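Local coordinates for programmed cell death 6-interacting protein (Homo sapiens, PDB 2OEW), which sorts cargo into multivesicular bodies and acts in endocytosis, membrane repair, cytokinesis and apoptosis, represented by its BRO1 domain, at residues A[89-94]-A[371-376]; A[166-171]-A[218-223]. One frame throughout, in Å; residues are numbered along the deposited sequence.

Contact 1. Residues A[89-94]-A[371-376]; sequences LLRYYD and KFTDLF
The CB of Asp94 sits over one face of the Phe372 ring in a CH-pi contact, 3.6 Å from the ring centroid and 23° off the ring normal. It lies offset toward the rim, nearest Phe372 CE1 at 3.4 Å. The carboxylate stands steeply to the ring, their planes 76° apart, with OD2 turned to the CG side of Phe372. Its oxygens are held just upstream in the C-terminal segment of the domain: OD1 accepts from the Ile368 backbone N, and OD2 is hydrogen-bonded to Ser369 OG. Against the opposite ring face lies the backbone N of Asp374, so the aromatic is sandwiched between helix 83-97 and its own chain. Arg91, with CG anti to its backbone N (chi1 -165°) and an extended chain, reaches along this segment. At the guanidinium edge, NH2 meets Leu375 CD2 at 3.5 Å, while Thr373 CG2 approaches obliquely at 4.0 Å. Arg91 and Leu375 cross at about a right angle, with no hydrogen bond between 89-94 and 371-376. Further along, Asp374 OD1 takes the Phe376 N, closing an Asx turn. The irregular end of this α-helical BRO1 domain, after its last helix 319-340, thus packs back along helix 83-97.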
loop_
_atom_site.group_PDB
_atom_site.type_symbol
_atom_site.label_atom_id
_atom_site.label_comp_id
_atom_site.label_asym_id
_atom_site.label_seq_id
_atom_site.Cartn_x
_atom_site.Cartn_y
_atom_site.Cartn_z
ATOM N N LEU A 89 -10.745 -9.549 8.768
ATOM C CA LEU A 89 -11.181 -8.633 7.706
ATOM C C LEU A 89 -11.340 -9.368 6.408
ATOM O O LEU A 89 -12.396 -9.306 5.801
ATOM C CB LEU A 89 -10.206 -7.458 7.535
ATOM C CG LEU A 89 -10.548 -6.202 8.356
ATOM C CD1 LEU A 89 -9.392 -5.205 8.485
ATOM C CD2 LEU A 89 -11.844 -5.537 7.835
ATOM N N LEU A 90 -10.304 -10.104 6.001
ATOM C CA LEU A 90 -10.324 -10.837 4.727
ATOM C C LEU A 90 -11.507 -11.810 4.612
ATOM O O LEU A 90 -12.168 -11.933 3.545
ATOM C CB LEU A 90 -9.007 -11.592 4.526
ATOM C CG LEU A 90 -7.763 -10.727 4.380
ATOM C CD1 LEU A 90 -6.526 -11.593 4.414
ATOM C CD2 LEU A 90 -7.837 -9.917 3.105
ATOM N N ARG A 91 -11.752 -12.503 5.718
ATOM C CA ARG A 91 -12.859 -13.422 5.788
ATOM C C ARG A 91 -14.128 -12.613 5.605
ATOM O O ARG A 91 -14.974 -12.936 4.775
ATOM C CB ARG A 91 -12.875 -14.204 7.116
ATOM C CG ARG A 91 -13.801 -15.410 7.064
ATOM C CD ARG A 91 -14.134 -16.027 8.419
ATOM N NE ARG A 91 -15.382 -16.806 8.341
ATOM C CZ ARG A 91 -16.264 -16.931 9.339
ATOM N NH1 ARG A 91 -16.056 -16.327 10.511
ATOM N NH2 ARG A 91 -17.363 -17.662 9.170
ATOM N N TYR A 92 -14.264 -11.537 6.355
ATOM C CA TYR A 92 -15.468 -10.760 6.206
ATOM C C TYR A 92 -15.658 -10.261 4.766
ATOM O O TYR A 92 -16.772 -10.237 4.279
ATOM C CB TYR A 92 -15.508 -9.612 7.194
ATOM C CG TYR A 92 -16.774 -8.847 7.070
ATOM C CD1 TYR A 92 -16.753 -7.493 6.795
ATOM C CD2 TYR A 92 -18.019 -9.496 7.195
ATOM C CE1 TYR A 92 -17.951 -6.770 6.675
ATOM C CE2 TYR A 92 -19.207 -8.805 7.059
ATOM C CZ TYR A 92 -19.175 -7.446 6.812
ATOM O OH TYR A 92 -20.350 -6.746 6.666
ATOM N N TYR A 93 -14.571 -9.912 4.071
ATOM C CA TYR A 93 -14.676 -9.558 2.660
ATOM C C TYR A 93 -15.149 -10.716 1.790
ATOM O O TYR A 93 -16.112 -10.560 1.039
ATOM C CB TYR A 93 -13.369 -8.970 2.114
ATOM C CG TYR A 93 -13.476 -8.513 0.682
ATOM C CD1 TYR A 93 -14.147 -7.335 0.353
ATOM C CD2 TYR A 93 -12.918 -9.265 -0.362
ATOM C CE1 TYR A 93 -14.243 -6.904 -0.977
ATOM C CE2 TYR A 93 -13.006 -8.841 -1.701
ATOM C CZ TYR A 93 -13.661 -7.652 -2.001
ATOM O OH TYR A 93 -13.785 -7.217 -3.328
ATOM N N ASP A 94 -14.471 -11.861 1.876
ATOM C CA ASP A 94 -14.888 -13.044 1.131
ATOM C C ASP A 94 -16.376 -13.319 1.347
ATOM O O ASP A 94 -17.102 -13.674 0.399
ATOM C CB ASP A 94 -14.107 -14.265 1.580
ATOM C CG ASP A 94 -12.679 -14.255 1.139
ATOM O OD1 ASP A 94 -12.256 -13.417 0.295
ATOM O OD2 ASP A 94 -11.954 -15.133 1.641
ATOM N N LYS A 371 -8.790 -19.848 5.020
ATOM C CA LYS A 371 -9.493 -21.126 4.971
ATOM C C LYS A 371 -10.977 -20.858 4.937
ATOM O O LYS A 371 -11.697 -21.095 5.913
ATOM C CB LYS A 371 -9.120 -22.011 6.160
ATOM C CG LYS A 371 -7.750 -22.625 6.047
ATOM C CD LYS A 371 -7.457 -23.585 7.180
ATOM C CE LYS A 371 -6.130 -24.271 6.909
ATOM N NZ LYS A 371 -5.284 -24.332 8.122
ATOM N N PHE A 372 -11.418 -20.352 3.791
ATOM C CA PHE A 372 -12.709 -19.704 3.690
ATOM C C PHE A 372 -13.866 -20.678 3.713
ATOM O O PHE A 372 -13.900 -21.633 2.939
ATOM C CB PHE A 372 -12.778 -18.834 2.444
ATOM C CG PHE A 372 -14.122 -18.228 2.205
ATOM C CD1 PHE A 372 -14.686 -17.356 3.134
ATOM C CD2 PHE A 372 -14.828 -18.519 1.046
ATOM C CE1 PHE A 372 -15.935 -16.791 2.911
ATOM C CE2 PHE A 372 -16.077 -17.953 0.809
ATOM C CZ PHE A 372 -16.631 -17.089 1.742
ATOM N N THR A 373 -14.806 -20.409 4.616
ATOM C CA THR A 373 -16.045 -21.166 4.704
ATOM C C THR A 373 -17.248 -20.238 4.497
ATOM O O THR A 373 -17.594 -19.434 5.377
ATOM C CB THR A 373 -16.146 -21.971 6.045
ATOM O OG1 THR A 373 -17.228 -22.901 5.959
ATOM C CG2 THR A 373 -16.353 -21.053 7.282
ATOM N N ASP A 374 -17.865 -20.317 3.318
ATOM C CA ASP A 374 -19.077 -19.541 3.093
ATOM C C ASP A 374 -20.135 -20.120 4.006
ATOM O O ASP A 374 -20.474 -21.300 3.899
ATOM C CB ASP A 374 -19.541 -19.575 1.633
ATOM C CG ASP A 374 -20.883 -18.852 1.415
ATOM O OD1 ASP A 374 -21.460 -18.289 2.376
ATOM O OD2 ASP A 374 -21.368 -18.846 0.267
ATOM N N LEU A 375 -20.642 -19.290 4.917
ATOM C CA LEU A 375 -21.654 -19.723 5.888
ATOM C C LEU A 375 -23.014 -19.995 5.239
ATOM O O LEU A 375 -23.929 -20.482 5.894
ATOM C CB LEU A 375 -21.794 -18.690 7.012
ATOM C CG LEU A 375 -20.578 -18.416 7.901
ATOM C CD1 LEU A 375 -20.829 -17.187 8.765
ATOM C CD2 LEU A 375 -20.213 -19.626 8.757
ATOM N N PHE A 376 -23.134 -19.672 3.953
ATOM C CA PHE A 376 -24.366 -19.848 3.197
ATOM C C PHE A 376 -24.044 -20.571 1.901
ATOM O O PHE A 376 -24.543 -20.201 0.839
ATOM C CB PHE A 376 -25.007 -18.490 2.862
ATOM C CG PHE A 376 -25.244 -17.603 4.055
ATOM C CD1 PHE A 376 -24.244 -16.766 4.528
ATOM C CD2 PHE A 376 -26.478 -17.591 4.691
ATOM C CE1 PHE A 376 -24.456 -15.937 5.624
ATOM C CE2 PHE A 376 -26.705 -16.764 5.795
ATOM C CZ PHE A 376 -25.686 -15.933 6.261
#

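Contact 2. Residues A[166-171]-A[218-223]; sequences GLKIAA and EVFFLK
Val219 points CG1 anti to its backbone N and beside the carbonyl carbon (chi1 169°), which spreads its two methyls over the facing side of helix 164-191: CG1 toward Leu167 and Ala171, CG2 toward Ala170. Phe220 swings the other way, with CG anti to the carbonyl carbon (chi1 -79°), and this brings its ring back to the partner helix although its CB starts out facing away. The two segments belong to consecutive helices, 164-191 and 202-226, that pair as an antiparallel helical hairpin in the BRO1 domain, a member of the TPR clan. Their short axes run at 163° and pass 9.5 Å apart. Val219 sits as a knob in the hole formed by Leu167, Ala170, Ala171 and, one turn on, Tyr174. Its CG1 touches Leu167 CD1 and Ala171 CB, each at 3.9 Å, and CG2 touches Ala170 CB at 4.1 Å. Leu167 lies alongside Val219, the two side chains running in opposite directions, and its CG rests on Lys223 CB at 3.9 Å. The aliphatic part of Lys223 thus closes the apolar seam at this end, and its side chain also touches Asp164. At the Phe220 end, small Ala171 allows close approach of the ring, whose remaining neighbours include Gln175 and Val359. No hydrogen bond links the two segments; the contact is made by van der Waals packing. The Phe220 ring meets Ala171 obliquely, with CE1 3.7 Å from Ala171 CB, and Lys168 NZ stands 4.2 Å from its CZ.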
loop_
_atom_site.group_PDB
_atom_site.type_symbol
_atom_site.label_atom_id
_atom_site.label_comp_id
_atom_site.label_asym_id
_atom_site.label_seq_id
_atom_site.Cartn_x
_atom_site.Cartn_y
_atom_site.Cartn_z
ATOM N N GLY A 166 10.761 -10.608 7.961
ATOM C CA GLY A 166 10.168 -9.278 8.041
ATOM C C GLY A 166 10.074 -8.693 6.641
ATOM O O GLY A 166 8.998 -8.261 6.200
ATOM N N LEU A 167 11.206 -8.720 5.944
ATOM C CA LEU A 167 11.294 -8.393 4.528
ATOM C C LEU A 167 10.225 -9.063 3.690
ATOM O O LEU A 167 9.555 -8.395 2.882
ATOM C CB LEU A 167 12.657 -8.797 3.992
ATOM C CG LEU A 167 13.803 -7.810 3.820
ATOM C CD1 LEU A 167 13.476 -6.335 4.202
ATOM C CD2 LEU A 167 15.050 -8.352 4.522
ATOM N N LYS A 168 10.043 -10.370 3.878
ATOM C CA LYS A 168 9.009 -11.071 3.108
ATOM C C LYS A 168 7.574 -10.730 3.495
ATOM O O LYS A 168 6.695 -10.683 2.644
ATOM C CB LYS A 168 9.221 -12.590 3.067
ATOM C CG LYS A 168 9.707 -13.124 1.663
ATOM C CD LYS A 168 9.063 -12.378 0.423
ATOM C CE LYS A 168 7.501 -12.511 0.334
ATOM N NZ LYS A 168 6.856 -11.594 -0.675
ATOM N N ILE A 169 7.324 -10.505 4.779
ATOM C CA ILE A 169 5.966 -10.166 5.213
ATOM C C ILE A 169 5.627 -8.761 4.682
ATOM O O ILE A 169 4.543 -8.542 4.162
ATOM C CB ILE A 169 5.781 -10.372 6.769
ATOM C CG1 ILE A 169 5.595 -11.866 7.065
ATOM C CG2 ILE A 169 4.590 -9.618 7.330
ATOM C CD1 ILE A 169 5.823 -12.250 8.511
ATOM N N ALA A 170 6.587 -7.834 4.770
ATOM C CA ALA A 170 6.367 -6.476 4.295
ATOM C C ALA A 170 6.168 -6.422 2.783
ATOM O O ALA A 170 5.326 -5.690 2.300
ATOM C CB ALA A 170 7.496 -5.535 4.755
ATOM N N ALA A 171 6.900 -7.221 2.027
ATOM C CA ALA A 171 6.742 -7.167 0.577
ATOM C C ALA A 171 5.413 -7.803 0.163
ATOM O O ALA A 171 4.690 -7.244 -0.670
ATOM C CB ALA A 171 7.914 -7.826 -0.125
ATOM N N GLU A 218 10.951 -0.956 -2.712
ATOM C CA GLU A 218 11.961 -0.539 -1.777
ATOM C C GLU A 218 12.354 -1.678 -0.829
ATOM O O GLU A 218 13.549 -1.791 -0.433
ATOM C CB GLU A 218 11.445 0.613 -0.963
ATOM C CG GLU A 218 12.290 0.896 0.237
ATOM C CD GLU A 218 11.912 2.179 0.913
ATOM O OE1 GLU A 218 10.729 2.585 0.855
ATOM O OE2 GLU A 218 12.816 2.776 1.521
ATOM N N VAL A 219 11.360 -2.496 -0.449
ATOM C CA VAL A 219 11.608 -3.665 0.414
ATOM C C VAL A 219 12.465 -4.681 -0.349
ATOM O O VAL A 219 13.413 -5.235 0.214
ATOM C CB VAL A 219 10.308 -4.322 1.005
ATOM C CG1 VAL A 219 10.627 -5.683 1.669
ATOM C CG2 VAL A 219 9.604 -3.380 2.034
ATOM N N PHE A 220 12.164 -4.893 -1.633
ATOM C CA PHE A 220 13.011 -5.766 -2.475
ATOM C C PHE A 220 14.423 -5.208 -2.713
ATOM O O PHE A 220 15.386 -5.965 -2.800
ATOM C CB PHE A 220 12.311 -6.184 -3.778
ATOM C CG PHE A 220 11.303 -7.320 -3.585
ATOM C CD1 PHE A 220 9.945 -7.117 -3.796
ATOM C CD2 PHE A 220 11.720 -8.580 -3.152
ATOM C CE1 PHE A 220 9.029 -8.146 -3.602
ATOM C CE2 PHE A 220 10.812 -9.616 -2.944
ATOM C CZ PHE A 220 9.459 -9.401 -3.170
ATOM N N PHE A 221 14.561 -3.888 -2.777
ATOM C CA PHE A 221 15.897 -3.291 -2.843
ATOM C C PHE A 221 16.621 -3.557 -1.517
ATOM O O PHE A 221 17.769 -4.011 -1.515
ATOM C CB PHE A 221 15.770 -1.797 -3.152
ATOM C CG PHE A 221 16.881 -0.972 -2.645
ATOM C CD1 PHE A 221 18.021 -0.798 -3.399
ATOM C CD2 PHE A 221 16.766 -0.317 -1.435
ATOM C CE1 PHE A 221 19.062 -0.013 -2.939
ATOM C CE2 PHE A 221 17.800 0.465 -0.956
ATOM C CZ PHE A 221 18.960 0.604 -1.711
ATOM N N LEU A 222 15.933 -3.319 -0.394
ATOM C CA LEU A 222 16.541 -3.524 0.931
ATOM C C LEU A 222 17.005 -4.974 1.144
ATOM O O LEU A 222 18.080 -5.240 1.730
ATOM C CB LEU A 222 15.583 -3.091 2.044
ATOM C CG LEU A 222 15.445 -1.580 2.353
ATOM C CD1 LEU A 222 14.306 -1.395 3.374
ATOM C CD2 LEU A 222 16.760 -0.884 2.853
ATOM N N LYS A 223 16.202 -5.906 0.636
ATOM C CA LYS A 223 16.503 -7.323 0.694
ATOM C C LYS A 223 17.713 -7.678 -0.174
ATOM O O LYS A 223 18.496 -8.576 0.180
ATOM C CB LYS A 223 15.286 -8.106 0.214
ATOM C CG LYS A 223 15.402 -9.587 0.398
ATOM C CD LYS A 223 14.427 -10.318 -0.467
ATOM C CE LYS A 223 14.134 -11.687 0.132
ATOM N NZ LYS A 223 13.912 -12.733 -0.914
#

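Contact 2 is partly buried, its centre about 13 Å from the centre of the chain, whereas contact 1 is a surface contact about 22 Å out. They share no element: contact 2 pairs two neighbouring helices, and contact 1 lays the irregular C-terminal segment of the domain on helix 83-97. Along the sequence contact 2 is nested within the span that contact 1 closes, and their nearest atoms are about 11 Å apart. Aliphatic groups, the Phe220 ring and the aliphatic part of Lys223 make the seam of contact 2, with Lys168 at its margin; contact 1 mixes an aromatic face, a carboxylate-bearing residue and a guanidinium edge. Segments 218-223 and 371-376 both fall in the region that interacts with CHMP4 proteins.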